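Local coordinates for protein 16S rRNA methyltransferase (Streptomyces sp. DSM 40477, PDB 3MQ2) that methylates N1 of adenine 1408 in 16S rRNA using S-adenosyl-L-methionine, which confers resistance to aminoglycosides such as kanamycin, neomycin and apramycin, at residues A[38-44]-A[191-195]; A[49-54]-A[81-85]; A[102-107]-A[136-141]. All blocks are in the same frame, centred on the assembly; numbering follows the deposited sequence.

Contact 1 of 3, residues A[38-44]-A[191-195]; sequences DGKHPYK and GLETS. With SAH (S-adenosyl-L-homocysteine), chain C.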
loop_
_atom_site.group_PDB
_atom_site.type_symbol
_atom_site.label_atom_id
_atom_site.label_comp_id
_atom_site.label_asym_id
_atom_site.label_seq_id
_atom_site.Cartn_x
_atom_site.Cartn_y
_atom_site.Cartn_z
ATOM N N ASP A 38 5.648 5.213 -7.927
ATOM C CA ASP A 38 5.350 6.476 -8.612
ATOM C C ASP A 38 4.044 7.157 -8.183
ATOM O O ASP A 38 3.784 8.297 -8.576
ATOM C CB ASP A 38 5.424 6.345 -10.141
ATOM C CG ASP A 38 4.310 5.503 -10.728
ATOM O OD1 ASP A 38 3.289 5.239 -10.051
ATOM O OD2 ASP A 38 4.455 5.120 -11.906
ATOM N N GLY A 39 3.240 6.483 -7.363
ATOM C CA GLY A 39 2.091 7.125 -6.746
ATOM C C GLY A 39 0.826 7.250 -7.592
ATOM O O GLY A 39 -0.097 7.983 -7.232
ATOM N N LYS A 40 0.775 6.537 -8.713
ATOM C CA LYS A 40 -0.390 6.616 -9.597
ATOM C C LYS A 40 -1.653 6.063 -8.936
ATOM O O LYS A 40 -2.746 6.590 -9.123
ATOM C CB LYS A 40 -0.120 5.858 -10.900
ATOM C CG LYS A 40 0.950 6.491 -11.778
ATOM C CD LYS A 40 1.225 5.652 -13.020
ATOM C CE LYS A 40 2.251 6.320 -13.923
ATOM N NZ LYS A 40 1.777 7.642 -14.419
ATOM N N HIS A 41 -1.496 5.004 -8.150
ATOM C CA HIS A 41 -2.646 4.357 -7.522
ATOM C C HIS A 41 -3.376 5.271 -6.540
ATOM O O HIS A 41 -4.583 5.455 -6.630
ATOM C CB HIS A 41 -2.209 3.058 -6.824
ATOM C CG HIS A 41 -3.239 2.490 -5.897
ATOM N ND1 HIS A 41 -4.449 1.996 -6.339
ATOM C CD2 HIS A 41 -3.246 2.353 -4.549
ATOM C CE1 HIS A 41 -5.154 1.576 -5.303
ATOM N NE2 HIS A 41 -4.444 1.776 -4.205
ATOM N N PRO A 42 -2.644 5.857 -5.578
ATOM C CA PRO A 42 -3.351 6.722 -4.623
ATOM C C PRO A 42 -3.924 7.975 -5.282
ATOM O O PRO A 42 -4.898 8.540 -4.791
ATOM C CB PRO A 42 -2.260 7.092 -3.603
ATOM C CG PRO A 42 -0.954 6.829 -4.310
ATOM C CD PRO A 42 -1.234 5.643 -5.212
ATOM N N TYR A 43 -3.331 8.403 -6.390
ATOM C CA TYR A 43 -3.877 9.537 -7.121
ATOM C C TYR A 43 -5.270 9.163 -7.620
ATOM O O TYR A 43 -6.223 9.932 -7.466
ATOM C CB TYR A 43 -2.966 9.925 -8.286
ATOM C CG TYR A 43 -3.416 11.181 -8.991
ATOM C CD1 TYR A 43 -2.934 12.427 -8.611
ATOM C CD2 TYR A 43 -4.333 11.121 -10.034
ATOM C CE1 TYR A 43 -3.346 13.584 -9.252
ATOM C CE2 TYR A 43 -4.758 12.277 -10.675
ATOM C CZ TYR A 43 -4.258 13.503 -10.282
ATOM O OH TYR A 43 -4.674 14.656 -10.922
ATOM N N LYS A 44 -5.391 7.971 -8.199
ATOM C CA LYS A 44 -6.711 7.472 -8.589
ATOM C C LYS A 44 -7.655 7.365 -7.401
ATOM O O LYS A 44 -8.795 7.818 -7.468
ATOM C CB LYS A 44 -6.623 6.117 -9.301
ATOM C CG LYS A 44 -7.998 5.440 -9.442
ATOM C CD LYS A 44 -7.963 4.260 -10.396
ATOM C CE LYS A 44 -9.362 3.712 -10.675
ATOM N NZ LYS A 44 -9.354 2.642 -11.728
ATOM N N GLY A 191 -6.931 -2.040 -13.116
ATOM C CA GLY A 191 -7.849 -1.113 -12.478
ATOM C C GLY A 191 -7.262 -0.458 -11.240
ATOM O O GLY A 191 -7.702 0.614 -10.825
ATOM N N LEU A 192 -6.273 -1.109 -10.639
ATOM C CA LEU A 192 -5.582 -0.533 -9.479
ATOM C C LEU A 192 -4.754 0.685 -9.863
ATOM O O LEU A 192 -4.383 1.491 -9.006
ATOM C CB LEU A 192 -4.682 -1.576 -8.818
ATOM C CG LEU A 192 -5.417 -2.758 -8.181
ATOM C CD1 LEU A 192 -4.423 -3.832 -7.749
ATOM C CD2 LEU A 192 -6.266 -2.289 -7.020
ATOM N N GLU A 193 -4.448 0.802 -11.150
ATOM C CA GLU A 193 -3.660 1.915 -11.671
ATOM C C GLU A 193 -2.262 2.016 -11.072
ATOM O O GLU A 193 -1.853 3.092 -10.637
ATOM C CB GLU A 193 -4.394 3.237 -11.463
ATOM C CG GLU A 193 -5.689 3.360 -12.226
ATOM C CD GLU A 193 -5.481 3.743 -13.670
ATOM O OE1 GLU A 193 -4.316 3.770 -14.114
ATOM O OE2 GLU A 193 -6.486 4.021 -14.359
ATOM N N THR A 194 -1.526 0.911 -11.043
ATOM C CA THR A 194 -0.122 0.988 -10.659
ATOM C C THR A 194 0.791 0.901 -11.887
ATOM O O THR A 194 0.377 0.441 -12.950
ATOM C CB THR A 194 0.263 -0.075 -9.598
ATOM O OG1 THR A 194 0.848 -1.222 -10.223
ATOM C CG2 THR A 194 -0.953 -0.494 -8.775
ATOM N N SER A 195 2.033 1.340 -11.726
ATOM C CA SER A 195 3.006 1.311 -12.812
ATOM C C SER A 195 3.301 -0.118 -13.248
ATOM O O SER A 195 3.910 -0.347 -14.297
ATOM C CB SER A 195 4.309 1.993 -12.382
ATOM O OG SER A 195 4.969 1.260 -11.360
HETATM N N SAH C . 2.711 -0.043 -5.159
HETATM C CA SAH C . 3.394 0.625 -6.253
HETATM C CB SAH C . 4.893 0.329 -6.230
HETATM C CG SAH C . 5.242 -1.134 -5.986
HETATM S SD SAH C . 6.984 -1.470 -6.343
HETATM C C SAH C . 2.789 0.176 -7.568
HETATM O O SAH C . 3.131 0.691 -8.633
HETATM O OXT SAH C . 1.945 -0.721 -7.576
HETATM C "C5'" SAH C . 7.235 -1.674 -4.561
HETATM C "C4'" SAH C . 7.547 -0.348 -3.876
HETATM O "O4'" SAH C . 7.707 -0.575 -2.491
HETATM C "C3'" SAH C . 8.853 0.286 -4.359
HETATM O "O3'" SAH C . 8.609 1.623 -4.722
HETATM C "C2'" SAH C . 9.787 0.291 -3.169
HETATM O "O2'" SAH C . 10.523 1.499 -3.098
HETATM C "C1'" SAH C . 8.810 0.173 -2.016
HETATM N N9 SAH C . 9.355 -0.486 -0.824
HETATM C C8 SAH C . 10.006 -1.688 -0.719
HETATM N N7 SAH C . 10.306 -1.889 0.595
HETATM C C5 SAH C . 9.842 -0.828 1.305
HETATM C C6 SAH C . 9.868 -0.507 2.654
HETATM N N6 SAH C . 10.430 -1.325 3.540
HETATM N N1 SAH C . 9.291 0.672 3.069
HETATM C C2 SAH C . 8.699 1.529 2.167
HETATM N N3 SAH C . 8.681 1.218 0.826
HETATM C C4 SAH C . 9.240 0.052 0.421
HETATM O O HOH W 1 5.143 2.449 -9.004
HETATM O O HOH W 2 2.378 3.046 -9.600
#
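H41 and K44, one helical turn apart, each donate a side-chain bond to a backbone carbonyl of the 191-195 loop, L192 O and G191 O. Residues 38-44 run from the glycine-rich loop of a Rossmann-like methyltransferase fold into helix 40-48. H41 ND1 reaches L192 O at 2.7 Å, on a lone pair in the carbonyl plane; the N-H...O angle of 148° and the oxygen's 16° tilt from the imidazole plane mark a slightly bent bond. With CG anti to the backbone N (chi1 167°), the ring is carried to L192 O, its ND1 turned to that carbonyl, while NE2 bonds H103 ND1. Both ring nitrogens are thus engaged, which fixes the ring's rotation. K44 stretches out fully, its NZ meeting G191 O on a lone pair at 2.8 Å. The opposite charges of K44 NZ and E193 OE2 lie 4.1 Å apart, beyond a salt bridge. K40 CB rests against E193 O at 3.3 Å.

Toward the ligand, D38 and W196 form the layer behind T194 and S195. In an Asx turn, D38 OD1 accepts from K40 N at 3.1 Å and so holds the D38 carboxylate near S195 CB. T194 OG1 takes the N-H of W196, at the start of the next helix. S195 N makes only a weak bond, 3.3 Å, to the carboxylate O of S-adenosyl-L-homocysteine. Two waters complete the link. One accepts from S195 N, donates to that ligand O and lies against D38 OD1; the other, also bonded to S195 OG, accepts from D38 N at 3.0 Å and donates to the same ligand O at 2.7 Å.

Contact 2 of 3, residues A[49-54]-A[81-85]; sequences NPSRLV and PNLLY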
loop_
_atom_site.group_PDB
_atom_site.type_symbol
_atom_site.label_atom_id
_atom_site.label_comp_id
_atom_site.label_asym_id
_atom_site.label_seq_id
_atom_site.Cartn_x
_atom_site.Cartn_y
_atom_site.Cartn_z
ATOM N N ASN A 49 -12.397 9.242 -4.588
ATOM C CA ASN A 49 -12.914 9.300 -3.222
ATOM C C ASN A 49 -12.672 10.668 -2.573
ATOM O O ASN A 49 -11.872 10.786 -1.643
ATOM C CB ASN A 49 -12.258 8.212 -2.363
ATOM C CG ASN A 49 -12.566 6.806 -2.852
ATOM O OD1 ASN A 49 -13.555 6.198 -2.441
ATOM N ND2 ASN A 49 -11.711 6.277 -3.722
ATOM N N PRO A 50 -13.376 11.707 -3.050
ATOM C CA PRO A 50 -13.184 13.095 -2.606
ATOM C C PRO A 50 -13.396 13.313 -1.103
ATOM O O PRO A 50 -12.887 14.290 -0.560
ATOM C CB PRO A 50 -14.251 13.865 -3.401
ATOM C CG PRO A 50 -14.500 13.021 -4.602
ATOM C CD PRO A 50 -14.375 11.606 -4.128
ATOM N N SER A 51 -14.129 12.421 -0.444
ATOM C CA SER A 51 -14.432 12.592 0.973
ATOM C C SER A 51 -13.447 11.889 1.910
ATOM O O SER A 51 -13.584 11.970 3.131
ATOM C CB SER A 51 -15.857 12.116 1.271
ATOM O OG SER A 51 -15.938 10.706 1.182
ATOM N N ARG A 52 -12.456 11.208 1.347
ATOM C CA ARG A 52 -11.446 10.546 2.167
ATOM C C ARG A 52 -10.081 11.154 1.911
ATOM O O ARG A 52 -9.806 11.639 0.811
ATOM C CB ARG A 52 -11.431 9.045 1.885
ATOM C CG ARG A 52 -12.818 8.435 1.980
ATOM C CD ARG A 52 -12.926 7.162 1.170
ATOM N NE ARG A 52 -12.338 6.042 1.884
ATOM C CZ ARG A 52 -12.275 4.804 1.413
ATOM N NH1 ARG A 52 -12.761 4.515 0.212
ATOM N NH2 ARG A 52 -11.718 3.856 2.150
ATOM N N LEU A 53 -9.245 11.159 2.944
ATOM C CA LEU A 53 -7.875 11.635 2.817
ATOM C C LEU A 53 -6.998 10.454 2.454
ATOM O O LEU A 53 -7.023 9.434 3.133
ATOM C CB LEU A 53 -7.402 12.249 4.132
ATOM C CG LEU A 53 -5.945 12.698 4.197
ATOM C CD1 LEU A 53 -5.651 13.701 3.110
ATOM C CD2 LEU A 53 -5.621 13.277 5.588
ATOM N N VAL A 54 -6.224 10.587 1.384
ATOM C CA VAL A 54 -5.377 9.482 0.929
ATOM C C VAL A 54 -3.937 9.837 1.207
ATOM O O VAL A 54 -3.465 10.881 0.767
ATOM C CB VAL A 54 -5.552 9.205 -0.584
ATOM C CG1 VAL A 54 -4.654 8.038 -1.040
ATOM C CG2 VAL A 54 -7.029 8.910 -0.891
ATOM N N PRO A 81 -6.766 18.041 -3.205
ATOM C CA PRO A 81 -6.560 18.485 -1.823
ATOM C C PRO A 81 -6.473 17.327 -0.841
ATOM O O PRO A 81 -5.947 17.503 0.256
ATOM C CB PRO A 81 -7.839 19.274 -1.531
ATOM C CG PRO A 81 -8.876 18.575 -2.353
ATOM C CD PRO A 81 -8.166 18.216 -3.636
ATOM N N ASN A 82 -6.985 16.167 -1.235
ATOM C CA ASN A 82 -7.131 15.031 -0.323
ATOM C C ASN A 82 -6.079 13.956 -0.548
ATOM O O ASN A 82 -6.345 12.772 -0.379
ATOM C CB ASN A 82 -8.525 14.413 -0.456
ATOM C CG ASN A 82 -8.791 13.857 -1.852
ATOM O OD1 ASN A 82 -8.299 14.388 -2.852
ATOM N ND2 ASN A 82 -9.574 12.785 -1.924
ATOM N N LEU A 83 -4.886 14.383 -0.932
ATOM C CA LEU A 83 -3.811 13.460 -1.277
ATOM C C LEU A 83 -2.493 13.986 -0.721
ATOM O O LEU A 83 -2.115 15.135 -0.954
ATOM C CB LEU A 83 -3.731 13.318 -2.797
ATOM C CG LEU A 83 -2.651 12.403 -3.378
ATOM C CD1 LEU A 83 -2.715 10.997 -2.763
ATOM C CD2 LEU A 83 -2.828 12.339 -4.898
ATOM N N LEU A 84 -1.799 13.133 0.017
ATOM C CA LEU A 84 -0.569 13.510 0.673
ATOM C C LEU A 84 0.466 12.417 0.439
ATOM O O LEU A 84 0.238 11.260 0.780
ATOM C CB LEU A 84 -0.838 13.677 2.173
ATOM C CG LEU A 84 0.350 13.847 3.103
ATOM C CD1 LEU A 84 1.046 15.163 2.818
ATOM C CD2 LEU A 84 -0.134 13.805 4.553
ATOM N N TYR A 85 1.592 12.789 -0.165
ATOM C CA TYR A 85 2.706 11.869 -0.367
ATOM C C TYR A 85 3.768 12.093 0.707
ATOM O O TYR A 85 4.175 13.231 0.964
ATOM C CB TYR A 85 3.325 12.078 -1.754
ATOM C CG TYR A 85 2.418 11.622 -2.867
ATOM C CD1 TYR A 85 2.316 10.281 -3.189
ATOM C CD2 TYR A 85 1.643 12.535 -3.579
ATOM C CE1 TYR A 85 1.479 9.857 -4.206
ATOM C CE2 TYR A 85 0.797 12.124 -4.588
ATOM C CZ TYR A 85 0.720 10.782 -4.892
ATOM O OH TYR A 85 -0.115 10.364 -5.897
#
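The amide of N82 faces the backbone of R52 across the contact: ND2 donates to R52 O at 3.0 Å, almost straight down the carbonyl bond (C=O...N angle 172°), with the acceptor close to the amide plane. CG sits between the backbone N and the carbonyl carbon of N82 (chi1 62°), a rotamer that folds the short side chain back toward the neighbouring strand. The same ND2 also bonds A46 O of helix 40-48, so one nitrogen ties the loop before strand 83-87 to both a strand and a helix. Beyond it the backbones pair directly. V54 N donates to N82 O at 2.8 Å, and L84 N returns to V54 O at 2.9 Å.

This is parallel pairing between the two strands of a beta-alpha-beta unit, 52-58 and 83-87, joined through helix 65-71; strand 83-87 is outermost in the seven-stranded sheet, although Y85 is backbone-bonded to V7 beyond it. V54 and L83 point to the same face and cross obliquely, V54 CG1 resting on L83 CD1 at 3.9 Å. P42 and A46 cover V54 there, while Y43 and A71 pack on L83. L53 is directed to the other face, against F20 and L23, yet its CD1 turns back to touch N82 O at 3.7 Å. Ahead of strand 52-58 a type I turn runs from N49 to R52. R52 NH1 lies 3.2 Å from N49 OD1, bonded from above the carbonyl plane (71° out of it), while NH2 forms a salt bridge with E101.

Contact 3 of 3, residues A[102-107]-A[136-141]; sequences LHVLMP and FLVALN. With SAH (S-adenosyl-L-homocysteine), chain C.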
loop_
_atom_site.group_PDB
_atom_site.type_symbol
_atom_site.label_atom_id
_atom_site.label_comp_id
_atom_site.label_asym_id
_atom_site.label_seq_id
_atom_site.Cartn_x
_atom_site.Cartn_y
_atom_site.Cartn_z
ATOM N N LEU A 102 -5.944 0.175 4.329
ATOM C CA LEU A 102 -4.515 0.053 4.085
ATOM C C LEU A 102 -4.268 -0.764 2.816
ATOM O O LEU A 102 -4.816 -1.859 2.667
ATOM C CB LEU A 102 -3.865 -0.650 5.270
ATOM C CG LEU A 102 -2.384 -0.968 5.128
ATOM C CD1 LEU A 102 -1.589 0.321 5.245
ATOM C CD2 LEU A 102 -1.971 -1.950 6.214
ATOM N N HIS A 103 -3.460 -0.223 1.902
ATOM C CA HIS A 103 -3.089 -0.931 0.674
ATOM C C HIS A 103 -1.595 -1.193 0.638
ATOM O O HIS A 103 -0.795 -0.326 0.980
ATOM C CB HIS A 103 -3.459 -0.117 -0.573
ATOM C CG HIS A 103 -4.921 0.139 -0.730
ATOM N ND1 HIS A 103 -5.431 0.897 -1.764
ATOM C CD2 HIS A 103 -5.986 -0.242 0.016
ATOM C CE1 HIS A 103 -6.744 0.962 -1.654
ATOM N NE2 HIS A 103 -7.108 0.275 -0.582
ATOM N N VAL A 104 -1.224 -2.401 0.225
ATOM C CA VAL A 104 0.171 -2.709 -0.073
ATOM C C VAL A 104 0.166 -3.412 -1.416
ATOM O O VAL A 104 -0.232 -4.580 -1.504
ATOM C CB VAL A 104 0.800 -3.651 0.965
ATOM C CG1 VAL A 104 2.284 -3.936 0.595
ATOM C CG2 VAL A 104 0.712 -3.044 2.366
ATOM N N LEU A 105 0.582 -2.714 -2.467
ATOM C CA LEU A 105 0.394 -3.249 -3.818
ATOM C C LEU A 105 1.718 -3.606 -4.476
ATOM O O LEU A 105 2.606 -2.777 -4.580
ATOM C CB LEU A 105 -0.371 -2.254 -4.696
ATOM C CG LEU A 105 -1.695 -1.707 -4.159
ATOM C CD1 LEU A 105 -2.379 -0.871 -5.234
ATOM C CD2 LEU A 105 -2.604 -2.835 -3.712
ATOM N N MET A 106 1.838 -4.849 -4.924
ATOM C CA MET A 106 3.044 -5.319 -5.620
ATOM C C MET A 106 4.338 -5.068 -4.857
ATOM O O MET A 106 5.298 -4.564 -5.436
ATOM C CB MET A 106 3.165 -4.661 -7.005
ATOM C CG MET A 106 1.854 -4.355 -7.669
ATOM S SD MET A 106 1.020 -5.898 -8.043
ATOM C CE MET A 106 2.029 -6.453 -9.415
ATOM N N PRO A 107 4.391 -5.443 -3.569
ATOM C CA PRO A 107 5.606 -5.149 -2.807
ATOM C C PRO A 107 6.795 -5.980 -3.271
ATOM O O PRO A 107 6.630 -7.088 -3.797
ATOM C CB PRO A 107 5.218 -5.541 -1.379
ATOM C CG PRO A 107 4.212 -6.645 -1.578
ATOM C CD PRO A 107 3.397 -6.173 -2.757
ATOM N N PHE A 136 -7.903 -4.034 4.763
ATOM C CA PHE A 136 -6.599 -4.082 4.092
ATOM C C PHE A 136 -6.670 -4.845 2.784
ATOM O O PHE A 136 -7.510 -5.737 2.610
ATOM C CB PHE A 136 -5.493 -4.661 4.986
ATOM C CG PHE A 136 -5.584 -6.152 5.224
ATOM C CD1 PHE A 136 -5.118 -7.064 4.280
ATOM C CD2 PHE A 136 -6.094 -6.635 6.422
ATOM C CE1 PHE A 136 -5.182 -8.436 4.530
ATOM C CE2 PHE A 136 -6.159 -7.990 6.677
ATOM C CZ PHE A 136 -5.703 -8.896 5.734
ATOM N N LEU A 137 -5.773 -4.473 1.876
ATOM C CA LEU A 137 -5.545 -5.175 0.628
ATOM C C LEU A 137 -4.043 -5.317 0.462
ATOM O O LEU A 137 -3.319 -4.313 0.416
ATOM C CB LEU A 137 -6.104 -4.370 -0.536
ATOM C CG LEU A 137 -5.607 -4.757 -1.925
ATOM C CD1 LEU A 137 -5.977 -6.198 -2.266
ATOM C CD2 LEU A 137 -6.193 -3.798 -2.932
ATOM N N VAL A 138 -3.570 -6.556 0.399
ATOM C CA VAL A 138 -2.187 -6.826 0.024
ATOM C C VAL A 138 -2.237 -7.531 -1.317
ATOM O O VAL A 138 -2.820 -8.609 -1.432
ATOM C CB VAL A 138 -1.462 -7.733 1.035
ATOM C CG1 VAL A 138 -0.072 -8.084 0.515
ATOM C CG2 VAL A 138 -1.359 -7.058 2.406
ATOM N N ALA A 139 -1.656 -6.920 -2.342
ATOM C CA ALA A 139 -1.718 -7.535 -3.662
ATOM C C ALA A 139 -0.327 -8.042 -3.978
ATOM O O ALA A 139 0.584 -7.259 -4.265
ATOM C CB ALA A 139 -2.184 -6.543 -4.695
ATOM N N LEU A 140 -0.153 -9.355 -3.879
ATOM C CA LEU A 140 1.166 -9.943 -4.076
ATOM C C LEU A 140 1.463 -10.093 -5.559
ATOM O O LEU A 140 0.650 -10.617 -6.307
ATOM C CB LEU A 140 1.246 -11.316 -3.421
ATOM C CG LEU A 140 1.141 -11.377 -1.905
ATOM C CD1 LEU A 140 1.242 -12.823 -1.451
ATOM C CD2 LEU A 140 2.226 -10.517 -1.241
ATOM N N ASN A 141 2.634 -9.615 -5.971
ATOM C CA ASN A 141 3.130 -9.872 -7.318
ATOM C C ASN A 141 3.747 -11.259 -7.316
ATOM O O ASN A 141 4.811 -11.474 -6.726
ATOM C CB ASN A 141 4.186 -8.828 -7.683
ATOM C CG ASN A 141 4.722 -8.999 -9.097
ATOM O OD1 ASN A 141 4.490 -10.016 -9.752
ATOM N ND2 ASN A 141 5.468 -7.996 -9.567
HETATM N N SAH C . 2.711 -0.043 -5.159
HETATM C CA SAH C . 3.394 0.625 -6.253
HETATM C CB SAH C . 4.893 0.329 -6.230
HETATM C CG SAH C . 5.242 -1.134 -5.986
HETATM S SD SAH C . 6.984 -1.470 -6.343
HETATM C C SAH C . 2.789 0.176 -7.568
HETATM O O SAH C . 3.131 0.691 -8.633
HETATM O OXT SAH C . 1.945 -0.721 -7.576
HETATM C "C5'" SAH C . 7.235 -1.674 -4.561
HETATM C "C4'" SAH C . 7.547 -0.348 -3.876
HETATM O "O4'" SAH C . 7.707 -0.575 -2.491
HETATM C "C3'" SAH C . 8.853 0.286 -4.359
HETATM O "O3'" SAH C . 8.609 1.623 -4.722
HETATM C "C2'" SAH C . 9.787 0.291 -3.169
HETATM O "O2'" SAH C . 10.523 1.499 -3.098
HETATM C "C1'" SAH C . 8.810 0.173 -2.016
HETATM N N9 SAH C . 9.355 -0.486 -0.824
HETATM C C8 SAH C . 10.006 -1.688 -0.719
HETATM N N7 SAH C . 10.306 -1.889 0.595
HETATM C C5 SAH C . 9.842 -0.828 1.305
HETATM C C6 SAH C . 9.868 -0.507 2.654
HETATM N N6 SAH C . 10.430 -1.325 3.540
HETATM N N1 SAH C . 9.291 0.672 3.069
HETATM C C2 SAH C . 8.699 1.529 2.167
HETATM N N3 SAH C . 8.681 1.218 0.826
HETATM C C4 SAH C . 9.240 0.052 0.421
HETATM O O HOH W 3 4.765 -9.062 -4.267
#
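H103 and L137 meet where the imidazole CD2 touches L137 CB at 4.2 Å, the two side chains crossing at a slant. Both ring nitrogens of H103 are engaged elsewhere, ND1 by H41 and NE2 by E101 OE1. The phenyl of F136 heads away from strand 99-105 to meet the indole of W176, planes about 50° apart. Its contact with the partner strand is made nearer the backbone, F136 CB against L102 CB at 4.3 Å. At the other end the methyl of M106 sits over the flat amide of N141, with M106 CE 3.6 Å from N141 CB; the amide is oriented by a bond from H143 N to OD1. The ring of P107 sets CD against A139 O at 3.4 Å.

Between these groups two central, nearly parallel strands of the Rossmann-like sheet pair in register, L102 with F136 through L105 with A139. L137 N, V104 N and A139 N donate in turn to L102 O, L137 O and V104 O. L105 has its CG anti to the carbonyl carbon (chi1 -52°), which brings CD2 to L137 CD2 at 3.8 Å and to A139 CB at 3.9 Å. The ladder outlasts the last bridge, since M106 N still bonds A139 O at 2.8 Å. One residue further, a water donates to P107 O and accepts from N141 N.

Strand 99-105 uses its two edges differently. While V104 O is spent on A139 N, L105 O points to the other side, beyond V34, and accepts from the amino N of S-adenosyl-L-homocysteine at 2.8 Å. The sheet's hydrogen bonding thus places a backbone acceptor for the ligand's amino group, as probably also for that of S-adenosyl-L-methionine.

How the contacts relate
Contacts 2 and 3 are parallel strand pairings in one seven-stranded sheet, centres about 19 Å apart and not touching: contact 3 lies in the middle, about 5 Å from the chain centre, whereas contact 2 involves the outermost strand of that sheet, though it is still largely buried. Contact 1 is partly buried and joins a helix to a loop through side-chain donors to backbone carbonyls and through water instead of a backbone ladder. It touches both others: it meets contact 3 through the two histidines, and G39 O meets Y85 OH of contact 2 at 2.7 Å. Contacts 1 and 3 share the ligand, hydrogen-bonding its carboxylate in contact 1 and its amino N in contact 3; contact 2 stands about 12 Å from it, measured from the V54 side chain.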